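Local coordinates for uncharacterized protein BF1032 (Bacteroides fragilis, PDB 3NRH) that is of unknown function but folds as a predominantly alpha-helical DUF5063-family domain that is found as an assembly of two subunits, at residues Glu22-Leu27 with Gln121-Phe126; Thr37-Thr42 with Arg162-Val167; Lys44-Leu49 with Val158-Ala163; Ser85-Lys90 with Lys110-Asp115. One frame throughout, in Å; residues are numbered along the deposited sequence.

Contact 1 of 4, residues Glu22-Leu27 with Gln121-Phe126; sequences EFCAFL and QDIKDF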
loop_
_atom_site.group_PDB
_atom_site.type_symbol
_atom_site.label_atom_id
_atom_site.label_comp_id
_atom_site.label_asym_id
_atom_site.label_seq_id
_atom_site.Cartn_x
_atom_site.Cartn_y
_atom_site.Cartn_z
ATOM N N GLU A 22 -5.425 8.700 12.569
ATOM C CA GLU A 22 -5.864 9.417 11.375
ATOM C C GLU A 22 -6.826 8.539 10.581
ATOM O O GLU A 22 -7.819 9.025 10.037
ATOM C CB GLU A 22 -4.661 9.790 10.501
ATOM C CG GLU A 22 -3.647 10.691 11.201
ATOM C CD GLU A 22 -3.996 12.163 11.121
ATOM O OE1 GLU A 22 -5.158 12.524 11.405
ATOM O OE2 GLU A 22 -3.099 12.964 10.778
ATOM N N PHE A 23 -6.524 7.245 10.514
ATOM C CA PHE A 23 -7.364 6.285 9.796
ATOM C C PHE A 23 -8.745 6.181 10.454
ATOM O O PHE A 23 -9.774 6.291 9.787
ATOM C CB PHE A 23 -6.688 4.903 9.795
ATOM C CG PHE A 23 -7.569 3.788 9.284
ATOM C CD1 PHE A 23 -7.864 3.680 7.926
ATOM C CD2 PHE A 23 -8.085 2.837 10.162
ATOM C CE1 PHE A 23 -8.663 2.631 7.447
ATOM C CE2 PHE A 23 -8.883 1.785 9.696
ATOM C CZ PHE A 23 -9.171 1.683 8.335
ATOM N N CYS A 24 -8.770 5.970 11.766
ATOM C CA CYS A 24 -10.046 5.856 12.464
ATOM C C CYS A 24 -10.852 7.146 12.356
ATOM O O CYS A 24 -12.059 7.106 12.132
ATOM C CB CYS A 24 -9.824 5.489 13.932
ATOM S SG CYS A 24 -9.204 3.803 14.163
ATOM N N ALA A 25 -10.184 8.286 12.496
ATOM C CA ALA A 25 -10.870 9.574 12.410
ATOM C C ALA A 25 -11.461 9.794 11.022
ATOM O O ALA A 25 -12.572 10.312 10.885
ATOM C CB ALA A 25 -9.907 10.707 12.760
ATOM N N PHE A 26 -10.716 9.403 9.991
ATOM C CA PHE A 26 -11.184 9.561 8.620
ATOM C C PHE A 26 -12.479 8.790 8.374
ATOM O O PHE A 26 -13.441 9.335 7.835
ATOM C CB PHE A 26 -10.123 9.072 7.632
ATOM C CG PHE A 26 -10.513 9.257 6.193
ATOM C CD1 PHE A 26 -10.594 10.531 5.643
ATOM C CD2 PHE A 26 -10.834 8.162 5.396
ATOM C CE1 PHE A 26 -10.990 10.715 4.319
ATOM C CE2 PHE A 26 -11.233 8.336 4.070
ATOM C CZ PHE A 26 -11.310 9.612 3.535
ATOM N N LEU A 27 -12.500 7.518 8.761
ATOM C CA LEU A 27 -13.688 6.696 8.566
ATOM C C LEU A 27 -14.856 7.198 9.404
ATOM O O LEU A 27 -16.007 7.147 8.973
ATOM C CB LEU A 27 -13.398 5.238 8.921
ATOM C CG LEU A 27 -12.345 4.519 8.080
ATOM C CD1 LEU A 27 -12.319 3.043 8.482
ATOM C CD2 LEU A 27 -12.662 4.674 6.592
ATOM N N GLN A 121 -12.232 -2.159 13.383
ATOM C CA GLN A 121 -12.431 -2.820 14.664
ATOM C C GLN A 121 -11.098 -3.073 15.360
ATOM O O GLN A 121 -10.955 -2.808 16.551
ATOM C CB GLN A 121 -13.179 -4.141 14.483
ATOM C CG GLN A 121 -13.644 -4.762 15.795
ATOM C CD GLN A 121 -14.427 -6.042 15.584
ATOM O OE1 GLN A 121 -15.292 -6.114 14.711
ATOM N NE2 GLN A 121 -14.137 -7.057 16.391
ATOM N N ASP A 122 -10.119 -3.590 14.631
ATOM C CA ASP A 122 -8.820 -3.848 15.251
ATOM C C ASP A 122 -8.042 -2.577 15.565
ATOM O O ASP A 122 -7.472 -2.448 16.646
ATOM C CB ASP A 122 -7.968 -4.760 14.370
ATOM C CG ASP A 122 -8.017 -6.212 14.823
ATOM O OD1 ASP A 122 -7.667 -6.488 15.996
ATOM O OD2 ASP A 122 -8.402 -7.074 14.012
ATOM N N ILE A 123 -8.027 -1.631 14.635
ATOM C CA ILE A 123 -7.280 -0.391 14.853
ATOM C C ILE A 123 -7.889 0.482 15.954
ATOM O O ILE A 123 -7.175 0.975 16.828
ATOM C CB ILE A 123 -7.182 0.438 13.555
ATOM C CG1 ILE A 123 -6.619 -0.432 12.424
ATOM C CG2 ILE A 123 -6.275 1.656 13.776
ATOM C CD1 ILE A 123 -5.247 -1.010 12.717
ATOM N N LYS A 124 -9.208 0.664 15.916
ATOM C CA LYS A 124 -9.893 1.491 16.910
ATOM C C LYS A 124 -9.760 0.939 18.331
ATOM O O LYS A 124 -9.552 1.697 19.282
ATOM C CB LYS A 124 -11.376 1.625 16.552
ATOM C CG LYS A 124 -12.190 2.503 17.507
ATOM C CD LYS A 124 -11.732 3.957 17.480
ATOM C CE LYS A 124 -12.626 4.836 18.354
ATOM N NZ LYS A 124 -12.263 6.284 18.251
ATOM N N ASP A 125 -9.888 -0.376 18.482
ATOM C CA ASP A 125 -9.768 -0.980 19.809
ATOM C C ASP A 125 -8.383 -0.704 20.379
ATOM O O ASP A 125 -8.228 -0.427 21.572
ATOM C CB ASP A 125 -10.012 -2.493 19.751
ATOM C CG ASP A 125 -11.487 -2.847 19.673
ATOM O OD1 ASP A 125 -12.334 -1.947 19.865
ATOM O OD2 ASP A 125 -11.804 -4.033 19.433
ATOM N N PHE A 126 -7.379 -0.770 19.510
ATOM C CA PHE A 126 -6.005 -0.523 19.913
ATOM C C PHE A 126 -5.741 0.923 20.362
ATOM O O PHE A 126 -5.253 1.151 21.469
ATOM C CB PHE A 126 -5.052 -0.873 18.767
ATOM C CG PHE A 126 -3.675 -0.303 18.939
ATOM C CD1 PHE A 126 -2.883 -0.673 20.023
ATOM C CD2 PHE A 126 -3.186 0.642 18.043
ATOM C CE1 PHE A 126 -1.621 -0.105 20.212
ATOM C CE2 PHE A 126 -1.926 1.215 18.223
ATOM C CZ PHE A 126 -1.144 0.840 19.311
#

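Contact 2 of 4, residues Thr37-Thr42 with Arg162-Val167; sequences TFVDTT and RALHDV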
loop_
_atom_site.group_PDB
_atom_site.type_symbol
_atom_site.label_atom_id
_atom_site.label_comp_id
_atom_site.label_asym_id
_atom_site.label_seq_id
_atom_site.Cartn_x
_atom_site.Cartn_y
_atom_site.Cartn_z
ATOM N N THR A 37 -13.494 12.246 -2.788
ATOM C CA THR A 37 -12.590 12.612 -1.705
ATOM C C THR A 37 -12.309 11.403 -0.817
ATOM O O THR A 37 -11.177 11.192 -0.376
ATOM C CB THR A 37 -13.187 13.741 -0.850
ATOM O OG1 THR A 37 -13.487 14.861 -1.691
ATOM C CG2 THR A 37 -12.197 14.177 0.220
ATOM N N PHE A 38 -13.346 10.611 -0.558
ATOM C CA PHE A 38 -13.210 9.420 0.270
ATOM C C PHE A 38 -12.233 8.430 -0.358
ATOM O O PHE A 38 -11.306 7.949 0.297
ATOM C CB PHE A 38 -14.564 8.728 0.444
ATOM C CG PHE A 38 -14.489 7.472 1.257
ATOM C CD1 PHE A 38 -14.346 7.532 2.639
ATOM C CD2 PHE A 38 -14.513 6.227 0.640
ATOM C CE1 PHE A 38 -14.225 6.368 3.395
ATOM C CE2 PHE A 38 -14.392 5.057 1.387
ATOM C CZ PHE A 38 -14.247 5.129 2.767
ATOM N N VAL A 39 -12.451 8.123 -1.632
ATOM C CA VAL A 39 -11.599 7.178 -2.335
ATOM C C VAL A 39 -10.152 7.651 -2.437
ATOM O O VAL A 39 -9.229 6.894 -2.134
ATOM C CB VAL A 39 -12.150 6.893 -3.751
ATOM C CG1 VAL A 39 -11.153 6.053 -4.549
ATOM C CG2 VAL A 39 -13.478 6.154 -3.639
ATOM N N ASP A 40 -9.953 8.897 -2.857
ATOM C CA ASP A 40 -8.602 9.440 -2.996
ATOM C C ASP A 40 -7.805 9.404 -1.696
ATOM O O ASP A 40 -6.625 9.046 -1.693
ATOM C CB ASP A 40 -8.641 10.892 -3.492
ATOM C CG ASP A 40 -9.120 11.010 -4.921
ATOM O OD1 ASP A 40 -8.935 10.043 -5.688
ATOM O OD2 ASP A 40 -9.663 12.076 -5.282
ATOM N N THR A 41 -8.448 9.784 -0.596
ATOM C CA THR A 41 -7.771 9.818 0.696
ATOM C C THR A 41 -7.481 8.442 1.283
ATOM O O THR A 41 -6.417 8.225 1.869
ATOM C CB THR A 41 -8.579 10.614 1.724
ATOM O OG1 THR A 41 -8.836 11.924 1.207
ATOM C CG2 THR A 41 -7.800 10.730 3.030
ATOM N N THR A 42 -8.423 7.517 1.126
ATOM C CA THR A 42 -8.240 6.175 1.654
ATOM C C THR A 42 -7.065 5.490 0.961
ATOM O O THR A 42 -6.350 4.698 1.577
ATOM C CB THR A 42 -9.511 5.323 1.477
ATOM O OG1 THR A 42 -10.626 5.995 2.084
ATOM C CG2 THR A 42 -9.336 3.965 2.153
ATOM N N ARG A 162 -6.712 -2.737 -3.382
ATOM C CA ARG A 162 -6.859 -3.173 -4.767
ATOM C C ARG A 162 -8.238 -2.775 -5.271
ATOM O O ARG A 162 -8.381 -2.234 -6.370
ATOM C CB ARG A 162 -6.710 -4.693 -4.884
ATOM C CG ARG A 162 -6.631 -5.169 -6.334
ATOM C CD ARG A 162 -7.214 -6.565 -6.551
ATOM N NE ARG A 162 -6.726 -7.555 -5.594
ATOM C CZ ARG A 162 -7.334 -7.847 -4.446
ATOM N NH1 ARG A 162 -8.461 -7.226 -4.105
ATOM N NH2 ARG A 162 -6.816 -8.761 -3.639
ATOM N N ALA A 163 -9.254 -3.050 -4.463
ATOM C CA ALA A 163 -10.623 -2.716 -4.831
ATOM C C ALA A 163 -10.767 -1.214 -5.057
ATOM O O ALA A 163 -11.275 -0.786 -6.095
ATOM C CB ALA A 163 -11.582 -3.178 -3.745
ATOM N N LEU A 164 -10.316 -0.418 -4.090
ATOM C CA LEU A 164 -10.394 1.042 -4.189
ATOM C C LEU A 164 -9.575 1.591 -5.349
ATOM O O LEU A 164 -9.965 2.579 -5.973
ATOM C CB LEU A 164 -9.933 1.690 -2.879
ATOM C CG LEU A 164 -10.903 1.526 -1.701
ATOM C CD1 LEU A 164 -10.265 2.035 -0.426
ATOM C CD2 LEU A 164 -12.191 2.280 -1.996
ATOM N N HIS A 165 -8.437 0.965 -5.640
ATOM C CA HIS A 165 -7.611 1.419 -6.755
ATOM C C HIS A 165 -8.450 1.282 -8.026
ATOM O O HIS A 165 -8.490 2.194 -8.849
ATOM C CB HIS A 165 -6.340 0.572 -6.886
ATOM C CG HIS A 165 -5.396 1.054 -7.949
ATOM N ND1 HIS A 165 -4.476 2.060 -7.733
ATOM C CD2 HIS A 165 -5.232 0.669 -9.239
ATOM C CE1 HIS A 165 -3.785 2.270 -8.840
ATOM N NE2 HIS A 165 -4.224 1.439 -9.769
ATOM N N ASP A 166 -9.131 0.145 -8.170
ATOM C CA ASP A 166 -9.968 -0.098 -9.344
ATOM C C ASP A 166 -11.138 0.883 -9.418
ATOM O O ASP A 166 -11.539 1.296 -10.502
ATOM C CB ASP A 166 -10.515 -1.529 -9.342
ATOM C CG ASP A 166 -9.420 -2.573 -9.366
ATOM O OD1 ASP A 166 -8.464 -2.417 -10.151
ATOM O OD2 ASP A 166 -9.523 -3.558 -8.604
ATOM N N VAL A 167 -11.696 1.245 -8.266
ATOM C CA VAL A 167 -12.803 2.193 -8.252
ATOM C C VAL A 167 -12.354 3.530 -8.844
ATOM O O VAL A 167 -13.073 4.148 -9.625
ATOM C CB VAL A 167 -13.322 2.427 -6.817
ATOM C CG1 VAL A 167 -14.242 3.647 -6.783
ATOM C CG2 VAL A 167 -14.060 1.187 -6.330
#

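Contact 3 of 4, residues Lys44-Leu49 with Val158-Ala163; sequences KILPLL and VNTMRA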
loop_
_atom_site.group_PDB
_atom_site.type_symbol
_atom_site.label_atom_id
_atom_site.label_comp_id
_atom_site.label_asym_id
_atom_site.label_seq_id
_atom_site.Cartn_x
_atom_site.Cartn_y
_atom_site.Cartn_z
ATOM N N LYS A 44 -4.424 6.826 0.180
ATOM C CA LYS A 44 -3.193 7.405 0.710
ATOM C C LYS A 44 -2.992 6.917 2.147
ATOM O O LYS A 44 -1.873 6.572 2.549
ATOM C CB LYS A 44 -3.251 8.936 0.680
ATOM C CG LYS A 44 -3.261 9.511 -0.730
ATOM C CD LYS A 44 -3.442 11.017 -0.737
ATOM C CE LYS A 44 -3.657 11.513 -2.164
ATOM N NZ LYS A 44 -3.889 12.978 -2.235
ATOM N N ILE A 45 -4.074 6.870 2.919
ATOM C CA ILE A 45 -3.977 6.421 4.305
ATOM C C ILE A 45 -3.661 4.927 4.431
ATOM O O ILE A 45 -2.811 4.538 5.228
ATOM C CB ILE A 45 -5.284 6.709 5.090
ATOM C CG1 ILE A 45 -5.543 8.215 5.146
ATOM C CG2 ILE A 45 -5.170 6.159 6.509
ATOM C CD1 ILE A 45 -6.859 8.585 5.794
ATOM N N LEU A 46 -4.322 4.088 3.637
ATOM C CA LEU A 46 -4.089 2.649 3.729
ATOM C C LEU A 46 -2.643 2.197 3.524
ATOM O O LEU A 46 -2.127 1.408 4.315
ATOM C CB LEU A 46 -5.010 1.891 2.767
ATOM C CG LEU A 46 -6.511 1.972 3.081
ATOM C CD1 LEU A 46 -7.273 1.132 2.074
ATOM C CD2 LEU A 46 -6.785 1.481 4.488
ATOM N N PRO A 47 -1.967 2.678 2.466
ATOM C CA PRO A 47 -0.581 2.225 2.300
ATOM C C PRO A 47 0.329 2.668 3.442
ATOM O O PRO A 47 1.267 1.958 3.810
ATOM C CB PRO A 47 -0.174 2.817 0.946
ATOM C CG PRO A 47 -1.048 4.036 0.812
ATOM C CD PRO A 47 -2.380 3.556 1.355
ATOM N N LEU A 48 0.051 3.837 4.006
ATOM C CA LEU A 48 0.862 4.329 5.112
ATOM C C LEU A 48 0.583 3.489 6.357
ATOM O O LEU A 48 1.492 3.189 7.128
ATOM C CB LEU A 48 0.552 5.802 5.395
ATOM C CG LEU A 48 1.404 6.451 6.494
ATOM C CD1 LEU A 48 2.886 6.312 6.177
ATOM C CD2 LEU A 48 1.017 7.909 6.621
ATOM N N LEU A 49 -0.678 3.111 6.547
ATOM C CA LEU A 49 -1.060 2.297 7.694
ATOM C C LEU A 49 -0.388 0.926 7.596
ATOM O O LEU A 49 0.116 0.395 8.590
ATOM C CB LEU A 49 -2.586 2.146 7.750
ATOM C CG LEU A 49 -3.197 1.339 8.902
ATOM C CD1 LEU A 49 -2.864 1.985 10.237
ATOM C CD2 LEU A 49 -4.711 1.261 8.715
ATOM N N VAL A 158 -4.850 -4.847 2.121
ATOM C CA VAL A 158 -4.358 -4.918 0.748
ATOM C C VAL A 158 -5.476 -5.236 -0.250
ATOM O O VAL A 158 -5.480 -4.714 -1.369
ATOM C CB VAL A 158 -3.211 -5.946 0.604
ATOM C CG1 VAL A 158 -1.993 -5.465 1.382
ATOM C CG2 VAL A 158 -3.648 -7.302 1.104
ATOM N N ASN A 159 -6.426 -6.076 0.152
ATOM C CA ASN A 159 -7.549 -6.415 -0.726
ATOM C C ASN A 159 -8.380 -5.163 -0.986
ATOM O O ASN A 159 -8.811 -4.909 -2.112
ATOM C CB ASN A 159 -8.453 -7.480 -0.095
ATOM C CG ASN A 159 -7.796 -8.844 -0.018
ATOM O OD1 ASN A 159 -6.824 -9.122 -0.716
ATOM N ND2 ASN A 159 -8.342 -9.712 0.827
ATOM N N THR A 160 -8.595 -4.375 0.063
ATOM C CA THR A 160 -9.379 -3.151 -0.051
ATOM C C THR A 160 -8.661 -2.122 -0.913
ATOM O O THR A 160 -9.292 -1.391 -1.675
ATOM C CB THR A 160 -9.657 -2.539 1.337
ATOM O OG1 THR A 160 -10.355 -3.495 2.142
ATOM C CG2 THR A 160 -10.509 -1.285 1.207
HETATM N N MSE A 161 -7.340 -2.058 -0.784
HETATM C CA MSE A 161 -6.552 -1.128 -1.581
HETATM C C MSE A 161 -6.718 -1.446 -3.060
HETATM O O MSE A 161 -6.841 -0.544 -3.891
HETATM C CB MSE A 161 -5.073 -1.232 -1.223
HETATM C CG MSE A 161 -4.615 -0.248 -0.183
HETATM SE SE MSE A 161 -2.697 -0.349 -0.005
HETATM C CE MSE A 161 -2.213 0.713 -1.530
ATOM N N ARG A 162 -6.712 -2.737 -3.382
ATOM C CA ARG A 162 -6.859 -3.173 -4.767
ATOM C C ARG A 162 -8.238 -2.775 -5.271
ATOM O O ARG A 162 -8.381 -2.234 -6.370
ATOM C CB ARG A 162 -6.710 -4.693 -4.884
ATOM C CG ARG A 162 -6.631 -5.169 -6.334
ATOM C CD ARG A 162 -7.214 -6.565 -6.551
ATOM N NE ARG A 162 -6.726 -7.555 -5.594
ATOM C CZ ARG A 162 -7.334 -7.847 -4.446
ATOM N NH1 ARG A 162 -8.461 -7.226 -4.105
ATOM N NH2 ARG A 162 -6.816 -8.761 -3.639
ATOM N N ALA A 163 -9.254 -3.050 -4.463
ATOM C CA ALA A 163 -10.623 -2.716 -4.831
ATOM C C ALA A 163 -10.767 -1.214 -5.057
ATOM O O ALA A 163 -11.275 -0.786 -6.095
ATOM C CB ALA A 163 -11.582 -3.178 -3.745
#

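Contact 4 of 4, residues Ser85-Lys90 with Lys110-Asp115; sequences SILAEK and KNISED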
loop_
_atom_site.group_PDB
_atom_site.type_symbol
_atom_site.label_atom_id
_atom_site.label_comp_id
_atom_site.label_asym_id
_atom_site.label_seq_id
_atom_site.Cartn_x
_atom_site.Cartn_y
_atom_site.Cartn_z
ATOM N N SER A 85 -22.979 3.391 2.065
ATOM C CA SER A 85 -23.757 4.454 1.426
ATOM C C SER A 85 -22.881 5.389 0.593
ATOM O O SER A 85 -23.289 5.846 -0.478
ATOM C CB SER A 85 -24.516 5.270 2.478
ATOM O OG SER A 85 -25.436 4.453 3.182
ATOM N N ILE A 86 -21.678 5.671 1.082
ATOM C CA ILE A 86 -20.746 6.542 0.373
ATOM C C ILE A 86 -20.298 5.901 -0.933
ATOM O O ILE A 86 -20.260 6.556 -1.977
ATOM C CB ILE A 86 -19.473 6.826 1.221
ATOM C CG1 ILE A 86 -19.847 7.433 2.575
ATOM C CG2 ILE A 86 -18.537 7.757 0.461
ATOM C CD1 ILE A 86 -20.500 8.797 2.490
ATOM N N LEU A 87 -19.956 4.617 -0.867
ATOM C CA LEU A 87 -19.489 3.872 -2.034
ATOM C C LEU A 87 -20.595 3.469 -3.012
ATOM O O LEU A 87 -20.358 3.381 -4.206
ATOM C CB LEU A 87 -18.709 2.629 -1.578
ATOM C CG LEU A 87 -17.317 2.908 -1.009
ATOM C CD1 LEU A 87 -16.769 1.646 -0.377
ATOM C CD2 LEU A 87 -16.406 3.384 -2.135
ATOM N N ALA A 88 -21.796 3.239 -2.496
ATOM C CA ALA A 88 -22.949 2.846 -3.314
ATOM C C ALA A 88 -22.626 1.600 -4.135
ATOM O O ALA A 88 -22.084 0.645 -3.609
ATOM C CB ALA A 88 -23.354 3.992 -4.233
ATOM N N GLU A 89 -22.953 1.602 -5.426
ATOM C CA GLU A 89 -22.649 0.455 -6.296
ATOM C C GLU A 89 -21.155 0.087 -6.361
ATOM O O GLU A 89 -20.806 -1.007 -6.801
ATOM C CB GLU A 89 -23.210 0.694 -7.719
ATOM C CG GLU A 89 -23.732 2.106 -8.014
ATOM C CD GLU A 89 -22.637 3.102 -8.397
ATOM O OE1 GLU A 89 -21.788 2.767 -9.263
ATOM O OE2 GLU A 89 -22.644 4.225 -7.838
ATOM N N LYS A 90 -20.290 1.004 -5.923
ATOM C CA LYS A 90 -18.821 0.809 -5.896
ATOM C C LYS A 90 -18.348 -0.073 -4.748
ATOM O O LYS A 90 -17.193 -0.498 -4.699
ATOM C CB LYS A 90 -18.115 2.151 -5.704
ATOM C CG LYS A 90 -17.256 2.592 -6.831
ATOM C CD LYS A 90 -18.131 3.055 -7.964
ATOM C CE LYS A 90 -18.017 2.235 -9.250
ATOM N NZ LYS A 90 -18.361 3.184 -10.349
ATOM N N LYS A 110 -17.261 -9.503 -2.331
ATOM C CA LYS A 110 -16.855 -8.811 -1.116
ATOM C C LYS A 110 -17.332 -7.366 -1.160
ATOM O O LYS A 110 -17.731 -6.864 -2.212
ATOM C CB LYS A 110 -15.329 -8.834 -0.981
ATOM C CG LYS A 110 -14.739 -10.179 -0.581
ATOM C CD LYS A 110 -15.059 -10.505 0.871
ATOM C CE LYS A 110 -14.356 -11.772 1.331
ATOM N NZ LYS A 110 -14.635 -12.067 2.767
ATOM N N ASN A 111 -17.292 -6.704 -0.010
ATOM C CA ASN A 111 -17.698 -5.311 0.087
ATOM C C ASN A 111 -16.598 -4.510 0.767
ATOM O O ASN A 111 -16.113 -4.881 1.835
ATOM C CB ASN A 111 -18.996 -5.183 0.888
ATOM C CG ASN A 111 -20.198 -5.716 0.136
ATOM O OD1 ASN A 111 -20.589 -5.173 -0.897
ATOM N ND2 ASN A 111 -20.786 -6.787 0.648
ATOM N N ILE A 112 -16.199 -3.416 0.131
ATOM C CA ILE A 112 -15.165 -2.554 0.691
ATOM C C ILE A 112 -15.589 -2.072 2.081
ATOM O O ILE A 112 -14.788 -2.048 3.013
ATOM C CB ILE A 112 -14.922 -1.328 -0.213
ATOM C CG1 ILE A 112 -14.398 -1.783 -1.581
ATOM C CG2 ILE A 112 -13.937 -0.376 0.454
ATOM C CD1 ILE A 112 -14.300 -0.659 -2.616
ATOM N N SER A 113 -16.857 -1.700 2.221
ATOM C CA SER A 113 -17.355 -1.210 3.502
ATOM C C SER A 113 -17.129 -2.200 4.644
ATOM O O SER A 113 -16.770 -1.800 5.750
ATOM C CB SER A 113 -18.846 -0.869 3.391
ATOM O OG SER A 113 -19.595 -2.006 3.006
ATOM N N GLU A 114 -17.326 -3.490 4.379
ATOM C CA GLU A 114 -17.133 -4.499 5.410
ATOM C C GLU A 114 -15.656 -4.652 5.739
ATOM O O GLU A 114 -15.292 -4.786 6.905
ATOM C CB GLU A 114 -17.715 -5.845 4.970
ATOM C CG GLU A 114 -17.858 -6.832 6.114
ATOM C CD GLU A 114 -18.492 -8.140 5.685
ATOM O OE1 GLU A 114 -19.491 -8.100 4.936
ATOM O OE2 GLU A 114 -17.997 -9.206 6.108
ATOM N N ASP A 115 -14.808 -4.640 4.711
ATOM C CA ASP A 115 -13.365 -4.749 4.918
ATOM C C ASP A 115 -12.878 -3.596 5.793
ATOM O O ASP A 115 -12.138 -3.805 6.760
ATOM C CB ASP A 115 -12.599 -4.683 3.589
ATOM C CG ASP A 115 -12.753 -5.936 2.752
ATOM O OD1 ASP A 115 -12.523 -7.043 3.280
ATOM O OD2 ASP A 115 -13.089 -5.811 1.554
#

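Contact 1 of 4, residues Glu22-Leu27 with Gln121-Phe126
Cys24 pushes its sulfur against the flank of helix 112-131, between Ile123 and Lys124. Cys24 SG meets the methyl CG2 of Ile123 at 3.7 Å. On the other side, Cys24 SG lies 3.6 Å from Lys124 N and 3.9 Å from Lys124 CB. The sulfur therefore packs partly on backbone, and no hydrogen bond crosses the contact. It stands anti to its own carbonyl carbon (chi1 -69°), which carries it out toward the other helix.

Ile123 uses its two branches for different partners. CG2 goes to the thiol, while Ile123 CG1 reaches the ring of Phe23 at CE2, 4.2 Å away. The ring and the isoleucine side chain cross at about a right angle. The ring of Phe23 also has CG of Leu27 over one face, offset toward the rim.

Lys124 leaves alongside the sulfur. The bend at chi2 (65°) keeps CD near the sulfur as the chain runs on to Glu28, one residue beyond Leu27, where the ammonium forms a salt bridge. The same lysine makes a cation-pi contact with Tyr70.

Trp153 of helix 135-169 also packs on Ile123, and Leu46 of helix 35-54 on Phe23. The segment axes pass 9.7 Å apart at 115° between their directions. This is the steep, mainly apolar crossing of two helices in the core of an all-alpha fold.

Contact 2 of 4, residues Thr37-Thr42 with Arg162-Val167
Segments 37-42 and 162-167 are helical and run in largely opposed directions, at 132°, with axes 9.8 Å apart and Val39 facing Leu164 at the closest CA pair. Leu164 and Thr42 meet most tightly: CD1 of Leu164 lies 3.4 Å from CG2 of Thr42, closer than carbons usually pack. The two side chains cross at about a right angle.

Val39 works with both methyls. Val39 CG1 faces the carbonyl oxygen of Leu164 at 3.9 Å. Val39 CG2 meets CG1 of Val167 at 4.1 Å, one turn further along the helix.

Thr42 turns its methyl to the contact by placing CG2 anti to the backbone N, and turns OG1 (chi1 -55°) back along its own helix. Thr42 OG1 donates to Phe38 O at 2.7 Å, from above the carbonyl plane. That oxygen also takes the backbone N-H of Thr42, which arrives from the opposite face. OG1 of Thr42 sits 3.7 Å above the centre of the Phe38 ring.

At the edge of the packing, Asp40 of helix 35-54 makes a salt bridge with Lys168 of helix 135-169, just past Val167. His165, on another side of its helix, hydrogen-bonds to Tyr50 and Gly150 of the second subunit.

The touching atoms are almost all carbon, and the threonine hydroxyl is satisfied within its own helix. Between the two segments cohesion rests on methyl packing; Asp40 adds a polar tie.

Contact 3 of 4, residues Lys44-Leu49 with Val158-Ala163
Leu46 and Met161, a selenomethionine, carry most of the apolar contact. Their side chains slide past each other in opposite directions. CG of Met161 lies 3.7 Å from Leu46 CB and 3.8 Å from Leu46 CD1. Leu46 CD1 also meets the methyl CG2 of Thr160 at 4.1 Å, where the two side chains cross at about a right angle.

The far end of Met161 turns to the proline. Its chain is extended at chi2 and bends at chi3 (80°), which brings Met161 CE to 3.8 Å from Pro47 CB. Met161 SE lies 4.0 Å from Pro47 N, a nitrogen that has no hydrogen to donate. Helix 35-54 is kinked at Pro47.

Polar bonds run within helix 135-169 and none crosses the contact. Thr160 OG1 bonds to the carbonyl of Lys156. Arg162 NH2 donates to Asn159 OD1 at 2.9 Å, from above the amide plane.

The segments are nearly antiparallel, 153° between directions. Phe16 of helix 11-28 packs on Leu49, and Ile112 and Leu116 of helix 112-131 pack on Thr160. Tyr93 of strand 92-94 touches Asn159, Arg162 and Ala163, while Tyr50 of the second subunit packs on Met161.

Contact 4 of 4, residues Ser85-Lys90 with Lys110-Asp115
Leu87 lays its methyl CD1 over the branch point of Ile112. Leu87 CD1 is 3.5 Å from Ile112 CB and 3.6 Å from Ile112 CG2. The two side chains cross at about a right angle, and Leu87 CD1 also lies 4.2 Å from the backbone N of Ser113. Holding CG anti to the carbonyl carbon (chi1 -73°), with chi2 extended, brings this methyl to Ile112.

Ile112 has a second partner. Its longer branch ends at Ile112 CD1, which lies 3.6 Å from the carbonyl oxygen of Lys90. Only the backbone of Lys90 takes part there, since its side chain leads away from Ile112, packs on Val167 of helix 135-169, and makes a long salt bridge with Glu89.

Both segments change structure at this point. Helix 73-87 ends at Leu87, and Ala88 follows with positive phi (55°). The chain then turns through Glu89 and Lys90, with Lys90 N bonded to Leu87 O at 2.9 Å. Across from it, strand 109-111 gives way to helix 112-131, Asn111 being the last residue before the helix.

Ser113 OG hydrogen-bonds to Asp91, just after the first segment. Asp115 OD2 bonds to Tyr93 OH. Leu164 of helix 135-169 also packs on Ile112.

No hydrogen bond joins the two segments directly. Their union is apolar packing between a helix end and a helix start, with polar links supplied by Asp91 and by Tyr93 of strand 92-94.

In the fold
Contacts 2 and 3 both join helix 35-54 to helix 135-169, with centres about 8 Å apart, and meet where Leu164 CD1 lies 4.0 Å from Leu46 CD1. Contact 1 joins helices 11-28 and 112-131. It reaches contact 3 where Phe26 CG lies 3.7 Å from Ile45 CD1, and contact 2 through the same Phe26, whose ring packs on Phe38 and Thr42. Contact 4 lies about 11 Å from contact 2, centre to centre. There Ile112 CD1 meets Leu164 CD2 at 3.7 Å, and Ile112 CG1 lies 3.8 Å from Ala163 CB of contact 3. Contacts 2 and 3 also touch the second subunit. No active site is known to relate them to.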